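Long-range contact in beta-N-acetylhexosaminidase (Thermotoga neapolitana, PDB 5BZA), which probably removes terminal non-reducing N-acetyl-D-hexosamine residues from N-acetyl-beta-D-hexosaminides by hydrolysis, as a family 3 glycoside hydrolase: residues B[103-117]-B[147-161]. Numbering follows the deposited sequence.
Sequences MNTLGFNMVFAPVLD and CMGYFKGGVIPCIKH. With CD (cadmium ion), chain N.
The ring of Tyr150 carries Val111 on one face: the methyl CG1 stands over its centre, 3.6 Å from the centroid, in a CH-pi contact, while Pro114 N lies at the ring's edge. A branched valine suits this place because CG1, set between its own N and carbonyl carbon (chi1 66°), reaches the ring and also touches Val155 CG1. Phe112 receives Cys158 CB near its ring plane, with the sulfur oblique to the ring. The His161 ring has Lys160 CB above the rim of one face and the Asp117 carboxylate at its edge, the two planes only 2° apart. From that edge ND1 gives a hydrogen bond to the syn lone pair of Asp117 OD2 at 2.5 Å. His161 N (171°) and His165 N both bond to Asp117 OD1 and position the carboxylate, which in turn helps set the ring's rotation. NE2 binds the cadmium ion at 2.7 Å, a site that Asp245 completes; an alanine in place of Asp117 would probably leave ND1 and N of His161 without their acceptors and hold the imidazole less firmly at the metal. The long, extended Lys160 carries NZ to a hydrogen bond with Phe112 O (2.6 Å), and a salt bridge to Glu65 balances its buried charge. Pro114 suits the cis peptide before it, which proline tolerates better than other residues. The parallel strands are joined by Ile156 N to Asn109 O (2.8 Å) and Val111 N to Ile156 O. Gly154, whose positive phi suits glycine, ends the helix in a Schellman motif, and its O accepts a hydrogen bond from Asn104 ND2. Adjacent parallel strands 110-111 and 156-162, linked through helix 136-153 by a beta-alpha-beta crossover, are typical of the TIM barrel of family 3 glycoside hydrolases, here with a metal-binding histidine at the strand's C-terminal end.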
ATOM      1  N   MET B 103      -0.176  -9.038   0.986  1.00 10.05           N
ATOM      2  CA  MET B 103       0.123  -9.362   2.382  1.00  9.67           C
ATOM      3  C   MET B 103       1.324 -10.289   2.494  1.00  9.00           C
ATOM      4  O   MET B 103       2.249 -10.068   3.310  1.00  6.48           O
ATOM      5  CB  MET B 103      -1.093 -10.051   3.064  1.00  9.75           C
ATOM      6  CG  MET B 103      -2.293  -9.177   3.315  1.00  7.97           C
ATOM      7  SD  MET B 103      -3.864 -10.056   3.735  1.00  6.82           S
ATOM      8  CE  MET B 103      -4.995  -8.657   3.629  1.00 12.67           C
ATOM      9  N   ASN B 104       1.292 -11.343   1.681  1.00  9.31           N
ATOM     10  CA  ASN B 104       2.339 -12.350   1.671  1.00  9.83           C
ATOM     11  C   ASN B 104       3.651 -11.674   1.286  1.00 13.40           C
ATOM     12  O   ASN B 104       4.697 -12.019   1.840  1.00 12.16           O
ATOM     13  CB  ASN B 104       2.041 -13.495   0.690  1.00 11.99           C
ATOM     14  CG  ASN B 104       3.203 -14.516   0.603  1.00 15.96           C
ATOM     15  OD1 ASN B 104       4.146 -14.365  -0.187  1.00 21.72           O
ATOM     16  ND2 ASN B 104       3.134 -15.537   1.415  1.00 16.86           N
ATOM     17  N   THR B 105       3.603 -10.735   0.325  1.00 11.72           N
ATOM     18  CA  THR B 105       4.825 -10.035  -0.093  1.00 11.28           C
ATOM     19  C   THR B 105       5.370  -9.225   1.063  1.00 12.44           C
ATOM     20  O   THR B 105       6.588  -9.121   1.237  1.00 13.20           O
ATOM     21  CB  THR B 105       4.593  -9.092  -1.303  1.00 11.40           C
ATOM     22  OG1 THR B 105       4.044  -9.829  -2.389  1.00 10.03           O
ATOM     23  CG2 THR B 105       5.893  -8.458  -1.763  1.00 13.61           C
ATOM     24  N   LEU B 106       4.482  -8.615   1.851  1.00 10.53           N
ATOM     25  CA  LEU B 106       4.973  -7.797   2.957  1.00  7.91           C
ATOM     26  C   LEU B 106       5.636  -8.595   4.058  1.00 12.53           C
ATOM     27  O   LEU B 106       6.490  -8.065   4.771  1.00 10.61           O
ATOM     28  CB  LEU B 106       3.860  -6.960   3.552  1.00 10.21           C
ATOM     29  CG  LEU B 106       3.240  -5.868   2.689  1.00  9.38           C
ATOM     30  CD1 LEU B 106       1.984  -5.369   3.435  1.00  8.56           C
ATOM     31  CD2 LEU B 106       4.268  -4.738   2.465  1.00  7.10           C
ATOM     32  N   GLY B 107       5.247  -9.865   4.183  1.00 12.45           N
ATOM     33  CA  GLY B 107       5.703 -10.732   5.248  1.00 10.98           C
ATOM     34  C   GLY B 107       4.563 -11.324   6.094  1.00 11.06           C
ATOM     35  O   GLY B 107       4.842 -12.093   7.005  1.00 11.50           O
ATOM     36  N   PHE B 108       3.300 -10.987   5.829  1.00 10.09           N
ATOM     37  CA  PHE B 108       2.192 -11.649   6.561  1.00  8.77           C
ATOM     38  C   PHE B 108       2.038 -13.111   6.059  1.00 13.05           C
ATOM     39  O   PHE B 108       2.489 -13.433   4.967  1.00 10.64           O
ATOM     40  CB  PHE B 108       0.886 -10.853   6.400  1.00  7.24           C
ATOM     41  CG  PHE B 108       0.888  -9.532   7.132  1.00  9.16           C
ATOM     42  CD1 PHE B 108       0.485  -9.450   8.471  1.00  9.76           C
ATOM     43  CD2 PHE B 108       1.378  -8.368   6.496  1.00 10.34           C
ATOM     44  CE1 PHE B 108       0.500  -8.218   9.159  1.00  9.55           C
ATOM     45  CE2 PHE B 108       1.423  -7.132   7.162  1.00  8.54           C
ATOM     46  CZ  PHE B 108       0.985  -7.055   8.498  1.00  8.33           C
ATOM     47  N   ASN B 109       1.536 -14.037   6.875  1.00 11.96           N
ATOM     48  CA  ASN B 109       1.186 -15.348   6.313  1.00 11.59           C
ATOM     49  C   ASN B 109      -0.198 -15.861   6.750  1.00 11.23           C
ATOM     50  O   ASN B 109      -0.644 -16.934   6.318  1.00  8.33           O
ATOM     51  CB  ASN B 109       2.265 -16.386   6.653  1.00 14.50           C
ATOM     52  CG  ASN B 109       2.706 -16.317   8.089  1.00 16.32           C
ATOM     53  OD1 ASN B 109       1.873 -16.284   8.998  1.00 13.06           O
ATOM     54  ND2 ASN B 109       4.034 -16.302   8.317  1.00 18.24           N
ATOM     55  N   MET B 110      -0.929 -15.034   7.498  1.00 12.84           N
ATOM     56  CA  MET B 110      -2.297 -15.361   7.886  1.00  8.94           C
ATOM     57  C   MET B 110      -3.075 -14.064   7.820  1.00 10.32           C
ATOM     58  O   MET B 110      -2.500 -12.994   7.934  1.00  6.23           O
ATOM     59  CB  MET B 110      -2.363 -15.972   9.295  1.00  6.88           C
ATOM     60  CG  MET B 110      -3.794 -16.359   9.751  1.00 10.72           C
ATOM     61  SD  MET B 110      -3.832 -17.293  11.310  1.00  8.17           S
ATOM     62  CE  MET B 110      -3.301 -18.909  10.727  1.00  5.96           C
ATOM     63  N   VAL B 111      -4.371 -14.163   7.586  1.00  9.48           N
ATOM     64  CA  VAL B 111      -5.253 -13.045   7.746  1.00  7.14           C
ATOM     65  C   VAL B 111      -6.466 -13.511   8.596  1.00  9.63           C
ATOM     66  O   VAL B 111      -7.006 -14.606   8.425  1.00  7.57           O
ATOM     67  CB  VAL B 111      -5.697 -12.492   6.382  1.00  6.87           C
ATOM     68  CG1 VAL B 111      -6.566 -13.539   5.626  1.00  9.04           C
ATOM     69  CG2 VAL B 111      -6.397 -11.139   6.543  1.00  7.45           C
ATOM     70  N   PHE B 112      -6.890 -12.649   9.512  1.00 10.09           N
ATOM     71  CA  PHE B 112      -8.055 -12.934  10.332  1.00  9.63           C
ATOM     72  C   PHE B 112      -9.273 -12.507   9.509  1.00  9.56           C
ATOM     73  O   PHE B 112      -9.952 -11.526   9.841  1.00  7.67           O
ATOM     74  CB  PHE B 112      -7.967 -12.213  11.681  1.00  7.17           C
ATOM     75  CG  PHE B 112      -6.914 -12.781  12.602  1.00  7.14           C
ATOM     76  CD1 PHE B 112      -6.420 -14.045  12.414  1.00  7.31           C
ATOM     77  CD2 PHE B 112      -6.451 -12.050  13.691  1.00  9.06           C
ATOM     78  CE1 PHE B 112      -5.470 -14.598  13.287  1.00  6.74           C
ATOM     79  CE2 PHE B 112      -5.490 -12.594  14.572  1.00  8.26           C
ATOM     80  CZ  PHE B 112      -4.996 -13.877  14.354  1.00  7.81           C
ATOM     81  N   ALA B 113      -9.519 -13.276   8.445  1.00 25.01           N
ATOM     82  CA  ALA B 113     -10.630 -13.092   7.532  1.00  8.92           C
ATOM     83  C   ALA B 113     -10.743 -14.390   6.720  1.00  9.86           C
ATOM     84  O   ALA B 113      -9.791 -15.170   6.715  1.00  9.72           O
ATOM     85  CB  ALA B 113     -10.398 -11.922   6.636  1.00 10.12           C
ATOM     86  N   PRO B 114     -11.890 -14.649   6.067  1.00  8.42           N
ATOM     87  CA  PRO B 114     -13.142 -13.881   5.983  1.00 11.73           C
ATOM     88  C   PRO B 114     -14.105 -14.043   7.181  1.00  9.01           C
ATOM     89  O   PRO B 114     -14.059 -15.018   7.927  1.00  6.13           O
ATOM     90  CB  PRO B 114     -13.808 -14.442   4.712  1.00  5.82           C
ATOM     91  CG  PRO B 114     -13.405 -15.855   4.717  1.00  9.66           C
ATOM     92  CD  PRO B 114     -11.988 -15.902   5.288  1.00  7.54           C
ATOM     93  N   VAL B 115     -14.942 -13.026   7.349  1.00  8.33           N
ATOM     94  CA  VAL B 115     -16.109 -13.045   8.212  1.00  7.39           C
ATOM     95  C   VAL B 115     -17.179 -13.882   7.559  1.00  8.94           C
ATOM     96  O   VAL B 115     -17.602 -13.577   6.416  1.00  6.07           O
ATOM     97  CB  VAL B 115     -16.653 -11.625   8.438  1.00  8.85           C
ATOM     98  CG1 VAL B 115     -18.130 -11.658   9.022  1.00  7.75           C
ATOM     99  CG2 VAL B 115     -15.690 -10.854   9.302  1.00  6.28           C
ATOM    100  N   LEU B 116     -17.618 -14.930   8.274  1.00  9.01           N
ATOM    101  CA  LEU B 116     -18.671 -15.779   7.746  1.00  8.71           C
ATOM    102  C   LEU B 116     -20.003 -15.613   8.504  1.00 10.15           C
ATOM    103  O   LEU B 116     -20.989 -16.298   8.219  1.00 10.30           O
ATOM    104  CB  LEU B 116     -18.202 -17.237   7.750  1.00 10.04           C
ATOM    105  CG  LEU B 116     -16.943 -17.595   6.943  1.00  9.41           C
ATOM    106  CD1 LEU B 116     -16.729 -19.105   6.977  1.00  9.45           C
ATOM    107  CD2 LEU B 116     -17.044 -17.078   5.528  1.00  7.75           C
ATOM    108  N   ASP B 117     -20.020 -14.660   9.428  1.00 10.44           N
ATOM    109  CA  ASP B 117     -21.193 -14.312  10.198  1.00 12.00           C
ATOM    110  C   ASP B 117     -22.275 -13.833   9.241  1.00  9.32           C
ATOM    111  O   ASP B 117     -21.986 -13.209   8.198  1.00 10.35           O
ATOM    112  CB  ASP B 117     -20.866 -13.231  11.204  1.00 10.19           C
ATOM    113  CG  ASP B 117     -19.744 -13.614  12.141  1.00 14.15           C
ATOM    114  OD1 ASP B 117     -19.706 -14.763  12.652  1.00 10.19           O
ATOM    115  OD2 ASP B 117     -18.888 -12.733  12.395  1.00 16.28           O
ATOM    116  N   CYS B 147     -11.660 -17.730   0.936  1.00  8.61           N
ATOM    117  CA  CYS B 147     -10.606 -18.597   1.463  1.00 10.03           C
ATOM    118  C   CYS B 147      -9.663 -19.096   0.371  1.00  8.61           C
ATOM    119  O   CYS B 147      -8.447 -19.171   0.595  1.00  9.15           O
ATOM    120  CB  CYS B 147     -11.222 -19.793   2.212  1.00 10.81           C
ATOM    121  SG  CYS B 147     -11.907 -19.272   3.799  1.00  4.55           S
ATOM    122  N   MET B 148     -10.237 -19.471  -0.772  1.00 16.82           N
ATOM    123  CA  MET B 148      -9.468 -19.956  -1.888  1.00 10.59           C
ATOM    124  C   MET B 148      -8.536 -18.827  -2.409  1.00 11.29           C
ATOM    125  O   MET B 148      -7.360 -19.056  -2.619  1.00  9.00           O
ATOM    126  CB  MET B 148     -10.390 -20.472  -3.003  1.00 11.60           C
ATOM    127  CG  MET B 148      -9.662 -21.188  -4.137  1.00 17.09           C
ATOM    128  SD  MET B 148      -8.752 -22.677  -3.573  1.00 18.51           S
ATOM    129  CE  MET B 148     -10.099 -23.858  -3.198  1.00 16.00           C
ATOM    130  N   GLY B 149      -9.071 -17.617  -2.569  1.00 10.06           N
ATOM    131  CA  GLY B 149      -8.282 -16.473  -2.974  1.00  7.73           C
ATOM    132  C   GLY B 149      -7.115 -16.169  -2.034  1.00  8.41           C
ATOM    133  O   GLY B 149      -5.972 -16.019  -2.504  1.00 10.47           O
ATOM    134  N   TYR B 150      -7.391 -15.993  -0.736  1.00  8.56           N
ATOM    135  CA  TYR B 150      -6.317 -15.742   0.242  1.00  7.85           C
ATOM    136  C   TYR B 150      -5.252 -16.806   0.130  1.00  9.10           C
ATOM    137  O   TYR B 150      -4.039 -16.547   0.119  1.00  9.29           O
ATOM    138  CB  TYR B 150      -6.843 -15.733   1.676  1.00  6.99           C
ATOM    139  CG  TYR B 150      -7.567 -14.479   2.076  1.00  9.87           C
ATOM    140  CD1 TYR B 150      -7.061 -13.215   1.749  1.00  6.91           C
ATOM    141  CD2 TYR B 150      -8.793 -14.558   2.775  1.00  8.62           C
ATOM    142  CE1 TYR B 150      -7.753 -12.067   2.108  1.00  7.99           C
ATOM    143  CE2 TYR B 150      -9.485 -13.426   3.147  1.00  8.79           C
ATOM    144  CZ  TYR B 150      -8.960 -12.173   2.822  1.00 11.49           C
ATOM    145  OH  TYR B 150      -9.647 -11.021   3.189  1.00  9.69           O
ATOM    146  N   PHE B 151      -5.724 -18.035   0.080  1.00 10.84           N
ATOM    147  CA  PHE B 151      -4.831 -19.163  -0.011  1.00 10.89           C
ATOM    148  C   PHE B 151      -3.937 -19.142  -1.283  1.00 12.81           C
ATOM    149  O   PHE B 151      -2.719 -19.302  -1.196  1.00 13.07           O
ATOM    150  CB  PHE B 151      -5.682 -20.418   0.047  1.00 12.39           C
ATOM    151  CG  PHE B 151      -4.917 -21.633   0.287  1.00 16.37           C
ATOM    152  CD1 PHE B 151      -4.269 -21.798   1.501  1.00 14.22           C
ATOM    153  CD2 PHE B 151      -4.894 -22.657  -0.654  1.00 19.88           C
ATOM    154  CE1 PHE B 151      -3.548 -22.947   1.764  1.00 16.77           C
ATOM    155  CE2 PHE B 151      -4.191 -23.827  -0.402  1.00 20.98           C
ATOM    156  CZ  PHE B 151      -3.519 -23.976   0.815  1.00 23.70           C
ATOM    157  N   LYS B 152      -4.540 -18.937  -2.454  1.00 11.75           N
ATOM    158  CA  LYS B 152      -3.805 -18.808  -3.694  1.00 14.29           C
ATOM    159  C   LYS B 152      -2.761 -17.682  -3.565  1.00 16.47           C
ATOM    160  O   LYS B 152      -1.618 -17.862  -3.935  1.00 17.65           O
ATOM    161  CB  LYS B 152      -4.745 -18.518  -4.866  1.00 14.50           C
ATOM    162  CG  LYS B 152      -5.445 -19.728  -5.561  1.00 18.27           C
ATOM    163  CD  LYS B 152      -6.036 -19.209  -6.914  1.00 19.14           C
ATOM    164  CE  LYS B 152      -6.799 -20.217  -7.813  1.00 23.65           C
ATOM    165  NZ  LYS B 152      -8.186 -20.674  -7.494  1.00 23.59           N
ATOM    166  N   GLY B 153      -3.161 -16.556  -2.968  1.00 14.57           N
ATOM    167  CA  GLY B 153      -2.290 -15.417  -2.779  1.00 13.06           C
ATOM    168  C   GLY B 153      -1.132 -15.655  -1.824  1.00 13.39           C
ATOM    169  O   GLY B 153      -0.163 -14.910  -1.852  1.00 13.83           O
ATOM    170  N   GLY B 154      -1.205 -16.670  -0.968  1.00 11.91           N
ATOM    171  CA  GLY B 154      -0.091 -16.935  -0.068  1.00 12.53           C
ATOM    172  C   GLY B 154      -0.369 -16.655   1.403  1.00 10.94           C
ATOM    173  O   GLY B 154       0.554 -16.467   2.215  1.00  9.01           O
ATOM    174  N   VAL B 155      -1.635 -16.552   1.759  1.00  8.56           N
ATOM    175  CA  VAL B 155      -1.944 -16.319   3.156  1.00  9.31           C
ATOM    176  C   VAL B 155      -2.987 -17.326   3.652  1.00  7.07           C
ATOM    177  O   VAL B 155      -4.000 -17.575   3.006  1.00  8.65           O
ATOM    178  CB  VAL B 155      -2.423 -14.854   3.295  1.00  8.75           C
ATOM    179  CG1 VAL B 155      -3.221 -14.652   4.459  1.00 10.35           C
ATOM    180  CG2 VAL B 155      -1.217 -13.939   3.348  1.00  9.85           C
ATOM    181  N   ILE B 156      -2.763 -17.915   4.803  1.00  8.25           N
ATOM    182  CA  ILE B 156      -3.804 -18.814   5.381  1.00  9.34           C
ATOM    183  C   ILE B 156      -4.943 -18.055   6.003  1.00  9.56           C
ATOM    184  O   ILE B 156      -4.745 -17.345   6.970  1.00  7.92           O
ATOM    185  CB  ILE B 156      -3.219 -19.740   6.426  1.00  8.66           C
ATOM    186  CG1 ILE B 156      -2.200 -20.627   5.728  1.00  8.96           C
ATOM    187  CG2 ILE B 156      -4.318 -20.643   7.038  1.00 11.65           C
ATOM    188  CD1 ILE B 156      -1.523 -21.521   6.663  1.00 13.48           C
ATOM    189  N   PRO B 157      -6.158 -18.247   5.473  1.00  9.22           N
ATOM    190  CA  PRO B 157      -7.316 -17.569   6.060  1.00  8.88           C
ATOM    191  C   PRO B 157      -7.655 -18.101   7.438  1.00  8.81           C
ATOM    192  O   PRO B 157      -7.307 -19.231   7.772  1.00  8.99           O
ATOM    193  CB  PRO B 157      -8.439 -17.854   5.049  1.00  6.97           C
ATOM    194  CG  PRO B 157      -8.058 -19.144   4.442  1.00  6.66           C
ATOM    195  CD  PRO B 157      -6.543 -19.152   4.373  1.00  9.23           C
ATOM    196  N   CYS B 158      -8.282 -17.248   8.237  1.00  8.07           N
ATOM    197  CA  CYS B 158      -8.865 -17.637   9.524  1.00 10.59           C
ATOM    198  C   CYS B 158     -10.337 -17.221   9.556  1.00 11.75           C
ATOM    199  O   CYS B 158     -10.686 -16.040   9.715  1.00  9.00           O
ATOM    200  CB  CYS B 158      -8.104 -16.994  10.686  1.00 11.06           C
ATOM    201  SG  CYS B 158      -8.725 -17.500  12.316  1.00 16.02           S
ATOM    202  N   ILE B 159     -11.213 -18.188   9.377  1.00 11.93           N
ATOM    203  CA  ILE B 159     -12.627 -17.878   9.296  1.00 12.52           C
ATOM    204  C   ILE B 159     -13.164 -17.577  10.696  1.00  7.91           C
ATOM    205  O   ILE B 159     -12.698 -18.110  11.658  1.00  9.08           O
ATOM    206  CB  ILE B 159     -13.408 -19.027   8.599  1.00  9.75           C
ATOM    207  CG1 ILE B 159     -13.216 -20.362   9.324  1.00 14.15           C
ATOM    208  CG2 ILE B 159     -12.985 -19.116   7.130  1.00  9.62           C
ATOM    209  CD1 ILE B 159     -13.936 -21.515   8.633  1.00  7.38           C
ATOM    210  N   LYS B 160     -14.147 -16.691  10.783  1.00 11.18           N
ATOM    211  CA  LYS B 160     -14.660 -16.206  12.062  1.00 12.68           C
ATOM    212  C   LYS B 160     -16.109 -15.741  11.881  1.00 12.11           C
ATOM    213  O   LYS B 160     -16.512 -15.438  10.756  1.00  9.11           O
ATOM    214  CB  LYS B 160     -13.764 -15.058  12.587  1.00 10.89           C
ATOM    215  CG  LYS B 160     -13.775 -13.819  11.698  1.00  8.64           C
ATOM    216  CD  LYS B 160     -12.701 -12.823  12.127  1.00 11.66           C
ATOM    217  CE  LYS B 160     -12.684 -11.611  11.217  1.00 10.58           C
ATOM    218  NZ  LYS B 160     -11.657 -10.635  11.626  1.00 10.35           N
ATOM    219  N   HIS B 161     -16.908 -15.712  12.959  1.00 11.52           N
ATOM    220  CA  HIS B 161     -16.543 -16.245  14.265  1.00 12.79           C
ATOM    221  C   HIS B 161     -17.407 -17.462  14.600  1.00 12.85           C
ATOM    222  O   HIS B 161     -18.620 -17.335  14.807  1.00 11.27           O
ATOM    223  CB  HIS B 161     -16.710 -15.189  15.379  1.00 14.14           C
ATOM    224  CG  HIS B 161     -16.312 -13.789  14.993  1.00 16.64           C
ATOM    225  ND1 HIS B 161     -17.052 -13.002  14.133  1.00 14.72           N
ATOM    226  CD2 HIS B 161     -15.265 -13.031  15.394  1.00 13.19           C
ATOM    227  CE1 HIS B 161     -16.471 -11.825  14.009  1.00 13.50           C
ATOM    228  NE2 HIS B 161     -15.379 -11.825  14.744  1.00 12.88           N
TER
HETATM  229 CD    CD N 502     -14.009 -10.099  16.336  1.00 48.17          CD